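Local atomic coordinates of 3,4-dihydroxy-2-butanone 4-phosphate synthase (Candida albicans, PDB entry 1TKS), a protein that converts D-ribulose 5-phosphate into formate and 3,4-dihydroxy-2-butanone 4-phosphate, a step of riboflavin biosynthesis. Residues N3-I8 with I195-E200; L21-D26 with K191-N196; C91-G96 with R106-R111. All blocks are in the same frame, centred on the assembly; numbering follows the deposited sequence.

In the fold
Contacts 1 and 2 form one continuous region: their centres are 6 Å apart, they share I195 and N196, and T6 N lies 2.8 Å from I192 O, a probable hydrogen bond that lays the N-terminal loop along strand 191-194. Contact 2 comes nearest to the probable active site, the side chains of D25 and N196 being about 3 Å from those of H145, likely a ligand of magnesium and substrate, and R143, likely a substrate ligand, respectively. In contact 1 the L198 side chain is about 8 Å from that of R143. Contact 3 lies beyond the chain's centre, 32 Å from contact 1 and 27 Å from contact 2 between centres, and away from those sites.

Contact 1 of 3, residues N3-I8 with I195-E200; sequences NIFTPI and INQLVE
T6 lies against the side chain of Q197, and its backbone is fixed from strand 191-194, where T6 N is probably hydrogen-bonded to I192 O at 2.8 Å. The Q197 amide is probably turned over in the model, and turned back it may hydrogen-bond to T6 O. Q197 CG stands opposite the backbone N (chi1 -172°) and the chain stays extended beyond it, which carries the amide group from the helix across to the N-terminal loop. There it lies beside F5 CB and the backbone of T6. The ring of F5 itself leads off toward I192, N194 and L178, with I4 CG2 placed over the centre of one face, 3.7 Å above the ring plane.

The apolar part of the contact belongs to I8. Its side chain runs past that of Q197 in the opposite sense, and the model brings I8 CD1 doubtfully close to the Q197 chain. The side chains of I8 and L198 cross at about a right angle, and L198 CD1 sits at the fork of the isoleucine, 3.9 Å from I8 CG1 and 4.1 Å from I8 CG2. L198 in turn is packed on L139, L152 and L155, which continues this apolar patch onto helix 145-155.

P7 occupies the N-cap position before helix 8-16, and in helix 195-203 the first turn is tied by V199 N to I195 O, 2.7 Å, while Q197 N is hydrogen-bonded to N194 OD1. The N-terminal loop and I8, the first residue of helix 8-16, thus pack on the first turn of the C-terminal helix, which brings the two ends of the synthase chain together.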
ATOM      1  N   ASN B   3      -6.551 -26.176 -19.264  1.00 25.62           N
ATOM      2  CA  ASN B   3      -5.255 -26.618 -18.678  1.00 23.50           C
ATOM      3  C   ASN B   3      -4.552 -25.472 -17.951  1.00 21.73           C
ATOM      4  O   ASN B   3      -3.432 -25.630 -17.462  1.00 22.92           O
ATOM      5  CB  ASN B   3      -4.342 -27.168 -19.779  1.00 26.55           C
ATOM      6  CG  ASN B   3      -3.992 -26.126 -20.825  1.00 28.54           C
ATOM      7  OD1 ASN B   3      -4.868 -25.587 -21.500  1.00 31.56           O
ATOM      8  ND2 ASN B   3      -2.702 -25.838 -20.962  1.00 32.33           N
ATOM      9  N   ILE B   4      -5.208 -24.316 -17.890  1.00 17.51           N
ATOM     10  CA  ILE B   4      -4.642 -23.155 -17.216  1.00 14.95           C
ATOM     11  C   ILE B   4      -5.555 -22.654 -16.107  1.00 13.21           C
ATOM     12  O   ILE B   4      -5.117 -22.463 -14.970  1.00 12.10           O
ATOM     13  CB  ILE B   4      -4.393 -21.985 -18.202  1.00 15.03           C
ATOM     14  CG1 ILE B   4      -3.266 -22.349 -19.169  1.00 15.12           C
ATOM     15  CG2 ILE B   4      -4.041 -20.712 -17.432  1.00 15.01           C
ATOM     16  CD1 ILE B   4      -2.983 -21.284 -20.213  1.00 17.71           C
ATOM     17  N   PHE B   5      -6.825 -22.449 -16.437  1.00 11.68           N
ATOM     18  CA  PHE B   5      -7.777 -21.945 -15.457  1.00 10.88           C
ATOM     19  C   PHE B   5      -8.622 -23.024 -14.791  1.00 10.37           C
ATOM     20  O   PHE B   5      -9.096 -23.961 -15.438  1.00 11.62           O
ATOM     21  CB  PHE B   5      -8.691 -20.896 -16.096  1.00 10.27           C
ATOM     22  CG  PHE B   5      -7.943 -19.768 -16.754  1.00  8.37           C
ATOM     23  CD1 PHE B   5      -7.679 -19.792 -18.122  1.00  8.96           C
ATOM     24  CD2 PHE B   5      -7.474 -18.691 -15.999  1.00  9.42           C
ATOM     25  CE1 PHE B   5      -6.957 -18.769 -18.723  1.00  9.67           C
ATOM     26  CE2 PHE B   5      -6.749 -17.662 -16.599  1.00  8.42           C
ATOM     27  CZ  PHE B   5      -6.490 -17.697 -17.965  1.00  8.26           C
ATOM     28  N   THR B   6      -8.803 -22.864 -13.484  1.00  9.65           N
ATOM     29  CA  THR B   6      -9.580 -23.782 -12.659  1.00  9.02           C
ATOM     30  C   THR B   6     -11.082 -23.561 -12.844  1.00  9.31           C
ATOM     31  O   THR B   6     -11.545 -22.423 -12.909  1.00  9.74           O
ATOM     32  CB  THR B   6      -9.233 -23.577 -11.164  1.00  8.49           C
ATOM     33  OG1 THR B   6      -7.876 -23.970 -10.928  1.00  9.89           O
ATOM     34  CG2 THR B   6     -10.156 -24.392 -10.272  1.00  9.46           C
ATOM     35  N   PRO B   7     -11.860 -24.650 -12.952  1.00  9.56           N
ATOM     36  CA  PRO B   7     -13.314 -24.529 -13.121  1.00 10.42           C
ATOM     37  C   PRO B   7     -13.883 -23.731 -11.947  1.00  9.97           C
ATOM     38  O   PRO B   7     -13.467 -23.918 -10.802  1.00  9.48           O
ATOM     39  CB  PRO B   7     -13.786 -25.981 -13.105  1.00 11.11           C
ATOM     40  CG  PRO B   7     -12.627 -26.717 -13.689  1.00 11.85           C
ATOM     41  CD  PRO B   7     -11.442 -26.062 -13.017  1.00  9.67           C
ATOM     42  N   ILE B   8     -14.846 -22.855 -12.224  1.00 10.53           N
ATOM     43  CA  ILE B   8     -15.433 -22.015 -11.184  1.00 10.64           C
ATOM     44  C   ILE B   8     -15.885 -22.734  -9.915  1.00  9.58           C
ATOM     45  O   ILE B   8     -15.588 -22.279  -8.814  1.00 10.28           O
ATOM     46  CB  ILE B   8     -16.636 -21.193 -11.721  1.00 11.84           C
ATOM     47  CG1 ILE B   8     -16.146 -19.998 -12.538  1.00 14.17           C
ATOM     48  CG2 ILE B   8     -17.465 -20.668 -10.561  1.00 13.69           C
ATOM     49  CD1 ILE B   8     -15.232 -20.346 -13.636  1.00 20.43           C
ATOM     50  N   ILE B 195     -12.173 -13.373 -14.934  1.00  9.70           N
ATOM     51  CA  ILE B 195     -13.501 -12.779 -14.819  1.00 11.09           C
ATOM     52  C   ILE B 195     -14.461 -13.179 -15.921  1.00 12.25           C
ATOM     53  O   ILE B 195     -15.642 -13.389 -15.666  1.00 11.38           O
ATOM     54  CB  ILE B 195     -13.408 -11.245 -14.746  1.00 10.77           C
ATOM     55  CG1 ILE B 195     -12.644 -10.852 -13.478  1.00 11.60           C
ATOM     56  CG2 ILE B 195     -14.804 -10.630 -14.755  1.00 11.58           C
ATOM     57  CD1 ILE B 195     -12.364  -9.366 -13.350  1.00 10.97           C
ATOM     58  N   ASN B 196     -13.962 -13.273 -17.148  1.00 13.20           N
ATOM     59  CA  ASN B 196     -14.806 -13.673 -18.262  1.00 13.91           C
ATOM     60  C   ASN B 196     -15.390 -15.041 -17.944  1.00 14.18           C
ATOM     61  O   ASN B 196     -16.575 -15.304 -18.152  1.00 12.65           O
ATOM     62  CB  ASN B 196     -13.982 -13.752 -19.544  1.00 18.56           C
ATOM     63  CG  ASN B 196     -14.310 -12.642 -20.508  1.00 23.68           C
ATOM     64  OD1 ASN B 196     -14.051 -11.469 -20.239  1.00 27.06           O
ATOM     65  ND2 ASN B 196     -14.896 -13.005 -21.641  1.00 27.75           N
ATOM     66  N   GLN B 197     -14.529 -15.910 -17.433  1.00 13.60           N
ATOM     67  CA  GLN B 197     -14.901 -17.265 -17.063  1.00 14.53           C
ATOM     68  C   GLN B 197     -15.974 -17.233 -15.975  1.00 13.28           C
ATOM     69  O   GLN B 197     -16.922 -18.020 -15.994  1.00 15.36           O
ATOM     70  CB  GLN B 197     -13.654 -17.994 -16.562  1.00 14.56           C
ATOM     71  CG  GLN B 197     -13.831 -19.468 -16.305  1.00 12.62           C
ATOM     72  CD  GLN B 197     -12.709 -20.042 -15.459  1.00 11.58           C
ATOM     73  OE1 GLN B 197     -12.602 -21.258 -15.300  1.00 13.38           O
ATOM     74  NE2 GLN B 197     -11.873 -19.170 -14.902  1.00  8.21           N
ATOM     75  N   LEU B 198     -15.827 -16.307 -15.031  1.00 11.93           N
ATOM     76  CA  LEU B 198     -16.772 -16.172 -13.929  1.00 11.92           C
ATOM     77  C   LEU B 198     -18.113 -15.591 -14.389  1.00 12.33           C
ATOM     78  O   LEU B 198     -19.172 -16.018 -13.928  1.00 11.78           O
ATOM     79  CB  LEU B 198     -16.157 -15.297 -12.834  1.00 13.69           C
ATOM     80  CG  LEU B 198     -16.919 -15.196 -11.513  1.00 16.21           C
ATOM     81  CD1 LEU B 198     -17.178 -16.593 -10.961  1.00 15.86           C
ATOM     82  CD2 LEU B 198     -16.109 -14.367 -10.520  1.00 16.08           C
ATOM     83  N   VAL B 199     -18.068 -14.620 -15.300  1.00 11.32           N
ATOM     84  CA  VAL B 199     -19.291 -14.009 -15.813  1.00 11.59           C
ATOM     85  C   VAL B 199     -20.116 -15.047 -16.568  1.00 13.21           C
ATOM     86  O   VAL B 199     -21.341 -15.081 -16.457  1.00 14.74           O
ATOM     87  CB  VAL B 199     -18.977 -12.820 -16.756  1.00 10.52           C
ATOM     88  CG1 VAL B 199     -20.255 -12.354 -17.458  1.00 11.70           C
ATOM     89  CG2 VAL B 199     -18.376 -11.673 -15.956  1.00 10.66           C
ATOM     90  N   GLU B 200     -19.441 -15.902 -17.329  1.00 12.48           N
ATOM     91  CA  GLU B 200     -20.139 -16.936 -18.076  1.00 15.22           C
ATOM     92  C   GLU B 200     -20.860 -17.859 -17.101  1.00 15.64           C
ATOM     93  O   GLU B 200     -21.995 -18.274 -17.343  1.00 15.52           O
ATOM     94  CB  GLU B 200     -19.151 -17.740 -18.923  1.00 16.40           C
ATOM     95  CG  GLU B 200     -18.634 -16.994 -20.145  1.00 22.23           C
ATOM     96  CD  GLU B 200     -17.669 -17.826 -20.963  1.00 25.48           C
ATOM     97  OE1 GLU B 200     -17.947 -19.027 -21.173  1.00 29.38           O
ATOM     98  OE2 GLU B 200     -16.637 -17.282 -21.413  1.00 29.47           O
TER

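Contact 2 of 3, residues L21-D26 with K191-N196; sequences LIVMDD and KIININ
I22 and I192 lie side by side and point the same way, with I22 CD1 3.8 Å from I192 CG1. On the other face V23 and I193 repeat this arrangement, V23 CG2 being 3.9 Å from I193 CG1. I193 holds CG1 between its backbone N and carbonyl carbon (chi1 58°), which brings its CD1 within 4.1 Å of L21 CD1. M24 slants across I192, its CG 4.1 Å from I192 CG2, whereas V23 meets I195 at about a right angle through their CG1 atoms.

This pairing follows from the parallel register of strands 21-24 and 191-194, whose axes approach to 4.6 Å. K191 O receives I22 N, I22 O receives I193 N (2.9 Å, 167° at the hydrogen), and I193 O receives M24 N. The ladder runs on past the strand into the first turn of the next helix: I195 N bonds to M24 O, and N196 N to D25 O at 3.1 Å. D25 is thus held by its backbone, while its OD1 is hydrogen-bonded to H145 NE2, consistent with a second-shell role at the likely magnesium site.

Strand 34-38 flanks strand 21-24 on its other edge. Helix 178-188 covers the face bearing I22 and M24; L21 and I193 pack on helix 8-16, and I193 and I195 also on helix 145-155.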
ATOM      1  N   LEU B  21      -7.079 -16.948  -4.653  1.00 10.08           N
ATOM      2  CA  LEU B  21      -7.330 -17.279  -6.043  1.00  8.93           C
ATOM      3  C   LEU B  21      -6.599 -16.196  -6.820  1.00  7.76           C
ATOM      4  O   LEU B  21      -6.585 -15.037  -6.411  1.00  8.06           O
ATOM      5  CB  LEU B  21      -8.823 -17.236  -6.385  1.00 11.26           C
ATOM      6  CG  LEU B  21      -9.676 -18.416  -5.927  1.00  9.24           C
ATOM      7  CD1 LEU B  21     -11.129 -18.175  -6.321  1.00 11.12           C
ATOM      8  CD2 LEU B  21      -9.167 -19.704  -6.560  1.00 11.51           C
ATOM      9  N   ILE B  22      -5.944 -16.586  -7.907  1.00  7.13           N
ATOM     10  CA  ILE B  22      -5.266 -15.627  -8.762  1.00  8.48           C
ATOM     11  C   ILE B  22      -6.346 -15.311  -9.783  1.00  9.47           C
ATOM     12  O   ILE B  22      -6.913 -16.217 -10.394  1.00  9.84           O
ATOM     13  CB  ILE B  22      -4.041 -16.244  -9.455  1.00  8.80           C
ATOM     14  CG1 ILE B  22      -2.983 -16.587  -8.407  1.00 10.46           C
ATOM     15  CG2 ILE B  22      -3.472 -15.265 -10.484  1.00  9.65           C
ATOM     16  CD1 ILE B  22      -1.851 -17.463  -8.920  1.00 12.42           C
ATOM     17  N   VAL B  23      -6.643 -14.030  -9.949  1.00 10.05           N
ATOM     18  CA  VAL B  23      -7.693 -13.613 -10.863  1.00  9.45           C
ATOM     19  C   VAL B  23      -7.201 -12.711 -11.994  1.00  8.07           C
ATOM     20  O   VAL B  23      -6.575 -11.685 -11.743  1.00  9.11           O
ATOM     21  CB  VAL B  23      -8.808 -12.884 -10.071  1.00  9.79           C
ATOM     22  CG1 VAL B  23      -9.913 -12.437 -10.997  1.00 10.16           C
ATOM     23  CG2 VAL B  23      -9.364 -13.812  -8.991  1.00 11.85           C
ATOM     24  N   MET B  24      -7.486 -13.111 -13.235  1.00  7.95           N
ATOM     25  CA  MET B  24      -7.113 -12.346 -14.430  1.00  8.46           C
ATOM     26  C   MET B  24      -8.430 -11.841 -15.024  1.00  9.52           C
ATOM     27  O   MET B  24      -9.500 -12.339 -14.669  1.00  8.54           O
ATOM     28  CB  MET B  24      -6.452 -13.235 -15.488  1.00  8.03           C
ATOM     29  CG  MET B  24      -5.606 -14.357 -14.988  1.00  9.24           C
ATOM     30  SD  MET B  24      -4.204 -13.776 -13.989  1.00  8.96           S
ATOM     31  CE  MET B  24      -3.085 -13.282 -15.224  1.00 12.70           C
ATOM     32  N   ASP B  25      -8.360 -10.852 -15.909  1.00  9.68           N
ATOM     33  CA  ASP B  25      -9.566 -10.331 -16.556  1.00 10.76           C
ATOM     34  C   ASP B  25     -10.174 -11.387 -17.472  1.00 10.03           C
ATOM     35  O   ASP B  25     -11.380 -11.625 -17.447  1.00 10.32           O
ATOM     36  CB  ASP B  25      -9.248  -9.093 -17.392  1.00 11.13           C
ATOM     37  CG  ASP B  25      -9.057  -7.857 -16.551  1.00 13.12           C
ATOM     38  OD1 ASP B  25      -9.710  -7.754 -15.494  1.00 14.43           O
ATOM     39  OD2 ASP B  25      -8.270  -6.978 -16.957  1.00 16.10           O
ATOM     40  N   ASP B  26      -9.335 -11.989 -18.306  1.00  8.78           N
ATOM     41  CA  ASP B  26      -9.781 -13.037 -19.213  1.00  8.33           C
ATOM     42  C   ASP B  26      -8.611 -13.964 -19.521  1.00  8.70           C
ATOM     43  O   ASP B  26      -7.688 -14.072 -18.717  1.00 10.57           O
ATOM     44  CB  ASP B  26     -10.407 -12.448 -20.493  1.00  9.88           C
ATOM     45  CG  ASP B  26      -9.497 -11.474 -21.230  1.00  9.94           C
ATOM     46  OD1 ASP B  26     -10.051 -10.634 -21.969  1.00 10.25           O
ATOM     47  OD2 ASP B  26      -8.261 -11.543 -21.094  1.00  8.78           O
ATOM     48  N   LYS B 191      -5.013 -21.731  -7.175  1.00  9.65           N
ATOM     49  CA  LYS B 191      -5.814 -21.870  -8.385  1.00  9.32           C
ATOM     50  C   LYS B 191      -5.980 -20.529  -9.089  1.00  8.68           C
ATOM     51  O   LYS B 191      -5.998 -19.477  -8.450  1.00 10.11           O
ATOM     52  CB  LYS B 191      -7.187 -22.449  -8.032  1.00 10.57           C
ATOM     53  CG  LYS B 191      -7.156 -23.929  -7.650  1.00 10.53           C
ATOM     54  CD  LYS B 191      -8.430 -24.326  -6.915  1.00 12.03           C
ATOM     55  CE  LYS B 191      -8.619 -25.835  -6.884  1.00 12.86           C
ATOM     56  NZ  LYS B 191      -7.425 -26.552  -6.351  1.00 13.52           N
ATOM     57  N   ILE B 192      -6.118 -20.579 -10.410  1.00  9.51           N
ATOM     58  CA  ILE B 192      -6.253 -19.373 -11.223  1.00  9.11           C
ATOM     59  C   ILE B 192      -7.564 -19.370 -11.998  1.00  9.99           C
ATOM     60  O   ILE B 192      -7.968 -20.393 -12.545  1.00 10.56           O
ATOM     61  CB  ILE B 192      -5.095 -19.278 -12.244  1.00 10.41           C
ATOM     62  CG1 ILE B 192      -3.754 -19.421 -11.522  1.00 11.00           C
ATOM     63  CG2 ILE B 192      -5.171 -17.956 -13.007  1.00 11.63           C
ATOM     64  CD1 ILE B 192      -2.578 -19.550 -12.459  1.00 13.45           C
ATOM     65  N   ILE B 193      -8.231 -18.222 -12.032  1.00  9.16           N
ATOM     66  CA  ILE B 193      -9.485 -18.080 -12.772  1.00  8.62           C
ATOM     67  C   ILE B 193      -9.467 -16.726 -13.473  1.00  8.69           C
ATOM     68  O   ILE B 193      -8.554 -15.927 -13.266  1.00  8.61           O
ATOM     69  CB  ILE B 193     -10.733 -18.095 -11.840  1.00  8.16           C
ATOM     70  CG1 ILE B 193     -10.630 -16.976 -10.798  1.00  8.73           C
ATOM     71  CG2 ILE B 193     -10.867 -19.445 -11.149  1.00  7.51           C
ATOM     72  CD1 ILE B 193     -11.942 -16.666 -10.099  1.00 11.68           C
ATOM     73  N   ASN B 194     -10.456 -16.470 -14.320  1.00  8.19           N
ATOM     74  CA  ASN B 194     -10.544 -15.171 -14.963  1.00  8.70           C
ATOM     75  C   ASN B 194     -11.989 -14.688 -14.890  1.00  9.66           C
ATOM     76  O   ASN B 194     -12.915 -15.493 -14.755  1.00  8.75           O
ATOM     77  CB  ASN B 194      -9.981 -15.200 -16.403  1.00 10.19           C
ATOM     78  CG  ASN B 194     -10.781 -16.069 -17.353  1.00  9.85           C
ATOM     79  OD1 ASN B 194     -11.853 -15.682 -17.814  1.00 10.89           O
ATOM     80  ND2 ASN B 194     -10.252 -17.249 -17.664  1.00  9.38           N
ATOM     81  N   ILE B 195     -12.173 -13.373 -14.934  1.00  9.70           N
ATOM     82  CA  ILE B 195     -13.501 -12.779 -14.819  1.00 11.09           C
ATOM     83  C   ILE B 195     -14.461 -13.179 -15.921  1.00 12.25           C
ATOM     84  O   ILE B 195     -15.642 -13.389 -15.666  1.00 11.38           O
ATOM     85  CB  ILE B 195     -13.408 -11.245 -14.746  1.00 10.77           C
ATOM     86  CG1 ILE B 195     -12.644 -10.852 -13.478  1.00 11.60           C
ATOM     87  CG2 ILE B 195     -14.804 -10.630 -14.755  1.00 11.58           C
ATOM     88  CD1 ILE B 195     -12.364  -9.366 -13.350  1.00 10.97           C
ATOM     89  N   ASN B 196     -13.962 -13.273 -17.148  1.00 13.20           N
ATOM     90  CA  ASN B 196     -14.806 -13.673 -18.262  1.00 13.91           C
ATOM     91  C   ASN B 196     -15.390 -15.041 -17.944  1.00 14.18           C
ATOM     92  O   ASN B 196     -16.575 -15.304 -18.152  1.00 12.65           O
ATOM     93  CB  ASN B 196     -13.982 -13.752 -19.544  1.00 18.56           C
ATOM     94  CG  ASN B 196     -14.310 -12.642 -20.508  1.00 23.68           C
ATOM     95  OD1 ASN B 196     -14.051 -11.469 -20.239  1.00 27.06           O
ATOM     96  ND2 ASN B 196     -14.896 -13.005 -21.641  1.00 27.75           N
TER
HETATM   97  O   HOH W   1     -13.653  -9.810 -18.261  1.00 28.25           O

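Contact 3 of 3, residues C91-G96 with R106-R111; sequences CDFAEG and RALTTR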
ATOM      1  N   CYS B  91      -9.318   3.142   6.522  1.00  9.26           N
ATOM      2  CA  CYS B  91      -9.684   2.864   7.902  1.00  8.66           C
ATOM      3  C   CYS B  91      -8.866   1.755   8.562  1.00  7.60           C
ATOM      4  O   CYS B  91      -8.209   0.951   7.893  1.00  8.18           O
ATOM      5  CB  CYS B  91     -11.164   2.475   7.970  1.00  7.88           C
ATOM      6  SG  CYS B  91     -11.510   0.862   7.194  1.00 11.10           S
ATOM      7  N   ASP B  92      -8.923   1.746   9.891  1.00  9.09           N
ATOM      8  CA  ASP B  92      -8.267   0.759  10.750  1.00  8.66           C
ATOM      9  C   ASP B  92      -9.302   0.365  11.798  1.00  9.42           C
ATOM     10  O   ASP B  92     -10.038   1.218  12.298  1.00 10.02           O
ATOM     11  CB  ASP B  92      -7.084   1.370  11.508  1.00  9.53           C
ATOM     12  CG  ASP B  92      -5.848   1.542  10.653  1.00 10.55           C
ATOM     13  OD1 ASP B  92      -5.049   2.437  10.985  1.00 11.76           O
ATOM     14  OD2 ASP B  92      -5.672   0.788   9.679  1.00  9.56           O
ATOM     15  N   PHE B  93      -9.365  -0.917  12.131  1.00  9.12           N
ATOM     16  CA  PHE B  93     -10.284  -1.364  13.170  1.00  9.87           C
ATOM     17  C   PHE B  93      -9.596  -0.892  14.448  1.00 10.51           C
ATOM     18  O   PHE B  93      -8.422  -1.188  14.668  1.00 11.77           O
ATOM     19  CB  PHE B  93     -10.396  -2.885  13.175  1.00 10.62           C
ATOM     20  CG  PHE B  93     -11.455  -3.415  14.095  1.00 12.25           C
ATOM     21  CD1 PHE B  93     -12.796  -3.131  13.865  1.00 11.47           C
ATOM     22  CD2 PHE B  93     -11.114  -4.219  15.178  1.00 13.09           C
ATOM     23  CE1 PHE B  93     -13.788  -3.647  14.696  1.00 13.65           C
ATOM     24  CE2 PHE B  93     -12.101  -4.741  16.019  1.00 13.17           C
ATOM     25  CZ  PHE B  93     -13.439  -4.453  15.774  1.00 11.96           C
ATOM     26  N   ALA B  94     -10.322  -0.156  15.281  1.00 11.33           N
ATOM     27  CA  ALA B  94      -9.765   0.396  16.512  1.00 13.40           C
ATOM     28  C   ALA B  94      -9.236  -0.611  17.530  1.00 14.07           C
ATOM     29  O   ALA B  94      -8.039  -0.644  17.814  1.00 14.86           O
ATOM     30  CB  ALA B  94     -10.796   1.298  17.177  1.00 14.63           C
ATOM     31  N   GLU B  95     -10.125  -1.431  18.078  1.00 14.57           N
ATOM     32  CA  GLU B  95      -9.722  -2.396  19.094  1.00 14.28           C
ATOM     33  C   GLU B  95      -8.924  -3.585  18.577  1.00 13.83           C
ATOM     34  O   GLU B  95      -9.403  -4.381  17.769  1.00 14.85           O
ATOM     35  CB  GLU B  95     -10.953  -2.876  19.868  1.00 16.41           C
ATOM     36  CG  GLU B  95     -10.669  -3.909  20.948  1.00 18.22           C
ATOM     37  CD  GLU B  95     -11.889  -4.208  21.798  1.00 22.53           C
ATOM     38  OE1 GLU B  95     -12.168  -3.431  22.734  1.00 22.91           O
ATOM     39  OE2 GLU B  95     -12.577  -5.211  21.520  1.00 25.19           O
ATOM     40  N   GLY B  96      -7.692  -3.699  19.057  1.00 12.61           N
ATOM     41  CA  GLY B  96      -6.851  -4.799  18.635  1.00 13.25           C
ATOM     42  C   GLY B  96      -5.707  -4.372  17.741  1.00 13.51           C
ATOM     43  O   GLY B  96      -4.832  -5.182  17.444  1.00 13.42           O
ATOM     44  N   ARG B 106      -3.752  -5.174   9.633  1.00  7.67           N
ATOM     45  CA  ARG B 106      -4.477  -5.105   8.369  1.00  8.08           C
ATOM     46  C   ARG B 106      -5.402  -6.301   8.198  1.00  8.03           C
ATOM     47  O   ARG B 106      -6.496  -6.164   7.655  1.00  8.56           O
ATOM     48  CB  ARG B 106      -3.515  -4.974   7.177  1.00  8.24           C
ATOM     49  CG  ARG B 106      -3.018  -3.544   6.999  1.00  9.31           C
ATOM     50  CD  ARG B 106      -2.474  -3.261   5.611  1.00  8.18           C
ATOM     51  NE  ARG B 106      -1.085  -3.678   5.437  1.00  7.65           N
ATOM     52  CZ  ARG B 106      -0.393  -3.469   4.321  1.00  7.92           C
ATOM     53  NH1 ARG B 106      -0.971  -2.858   3.293  1.00  7.88           N
ATOM     54  NH2 ARG B 106       0.874  -3.852   4.230  1.00  7.42           N
ATOM     55  N   ALA B 107      -4.982  -7.468   8.679  1.00  7.52           N
ATOM     56  CA  ALA B 107      -5.824  -8.654   8.576  1.00  7.49           C
ATOM     57  C   ALA B 107      -7.043  -8.491   9.483  1.00  8.00           C
ATOM     58  O   ALA B 107      -8.163  -8.817   9.091  1.00  8.98           O
ATOM     59  CB  ALA B 107      -5.033  -9.897   8.970  1.00  8.58           C
ATOM     60  N   LEU B 108      -6.821  -7.982  10.694  1.00  8.61           N
ATOM     61  CA  LEU B 108      -7.908  -7.774  11.650  1.00  8.68           C
ATOM     62  C   LEU B 108      -8.912  -6.771  11.103  1.00  8.29           C
ATOM     63  O   LEU B 108     -10.120  -6.975  11.201  1.00  9.04           O
ATOM     64  CB  LEU B 108      -7.357  -7.280  12.997  1.00  9.00           C
ATOM     65  CG  LEU B 108      -8.336  -6.866  14.107  1.00 10.59           C
ATOM     66  CD1 LEU B 108      -9.320  -7.997  14.392  1.00 10.93           C
ATOM     67  CD2 LEU B 108      -7.558  -6.513  15.377  1.00 10.91           C
ATOM     68  N   THR B 109      -8.415  -5.687  10.521  1.00  7.58           N
ATOM     69  CA  THR B 109      -9.300  -4.677   9.963  1.00  7.41           C
ATOM     70  C   THR B 109     -10.117  -5.270   8.817  1.00  7.29           C
ATOM     71  O   THR B 109     -11.319  -5.021   8.706  1.00  8.43           O
ATOM     72  CB  THR B 109      -8.501  -3.465   9.455  1.00  9.44           C
ATOM     73  OG1 THR B 109      -7.889  -2.807  10.571  1.00  9.44           O
ATOM     74  CG2 THR B 109      -9.409  -2.483   8.727  1.00 10.60           C
ATOM     75  N   THR B 110      -9.464  -6.060   7.971  1.00  8.59           N
ATOM     76  CA  THR B 110     -10.144  -6.676   6.841  1.00  7.80           C
ATOM     77  C   THR B 110     -11.263  -7.616   7.300  1.00  8.96           C
ATOM     78  O   THR B 110     -12.375  -7.569   6.766  1.00  8.92           O
ATOM     79  CB  THR B 110      -9.141  -7.437   5.952  1.00  7.25           C
ATOM     80  OG1 THR B 110      -8.173  -6.508   5.445  1.00  7.05           O
ATOM     81  CG2 THR B 110      -9.850  -8.101   4.785  1.00  7.44           C
ATOM     82  N   ARG B 111     -10.983  -8.458   8.290  1.00  9.77           N
ATOM     83  CA  ARG B 111     -11.995  -9.383   8.790  1.00 10.11           C
ATOM     84  C   ARG B 111     -13.139  -8.590   9.423  1.00 10.15           C
ATOM     85  O   ARG B 111     -14.310  -8.960   9.301  1.00 10.92           O
ATOM     86  CB  ARG B 111     -11.394 -10.344   9.825  1.00  8.66           C
ATOM     87  CG  ARG B 111     -10.311 -11.284   9.285  1.00  9.61           C
ATOM     88  CD  ARG B 111     -10.030 -12.431  10.257  1.00  8.75           C
ATOM     89  NE  ARG B 111      -9.632 -11.952  11.582  1.00  8.83           N
ATOM     90  CZ  ARG B 111      -8.399 -11.573  11.910  1.00  8.26           C
ATOM     91  NH1 ARG B 111      -7.420 -11.617  11.012  1.00  8.58           N
ATOM     92  NH2 ARG B 111      -8.148 -11.134  13.136  1.00  8.96           N
TER
HETATM   93  O   HOH W   2      -5.465  -1.981   9.742  1.00  9.39           O
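T109 is the point at which helix 103-114 sits on the edge of strand 91-93, a strand-on-helix packing in which the axes of the two short segments approach to 7.0 Å and stand nearly at right angles, 92°. From T109 CB, 3.8 Å from F93 N, the side chain divides. CG2, opposite the backbone N, goes toward the strand's start and lies 3.7 Å from C91 O. OG1 takes the other branch and accepts a nearly straight hydrogen bond from F93 N, 2.9 Å long with 170° at the hydrogen. The same OG1 is also hydrogen-bonded to D105 O one turn back in the helix, so the hydroxyl ties strand to helix while being held by the helix itself.

Beside it, L108 supplies the apolar part. Its CG approaches F93 CD2 to 4.0 Å with the two side chains crossing at a slant, and its CD2 rests on the turn beyond, 3.7 Å from G96 O. That carbonyl is also hydrogen-bonded to H104 NE2. The F93 ring makes an edge-to-face contact with F123 of the partner strand 123-124.

A water lies 2.7 Å from T109 OG1 and 2.8 Å from D92 OD2, the carboxylate oxygen that also accepts a hydrogen bond from H128 N.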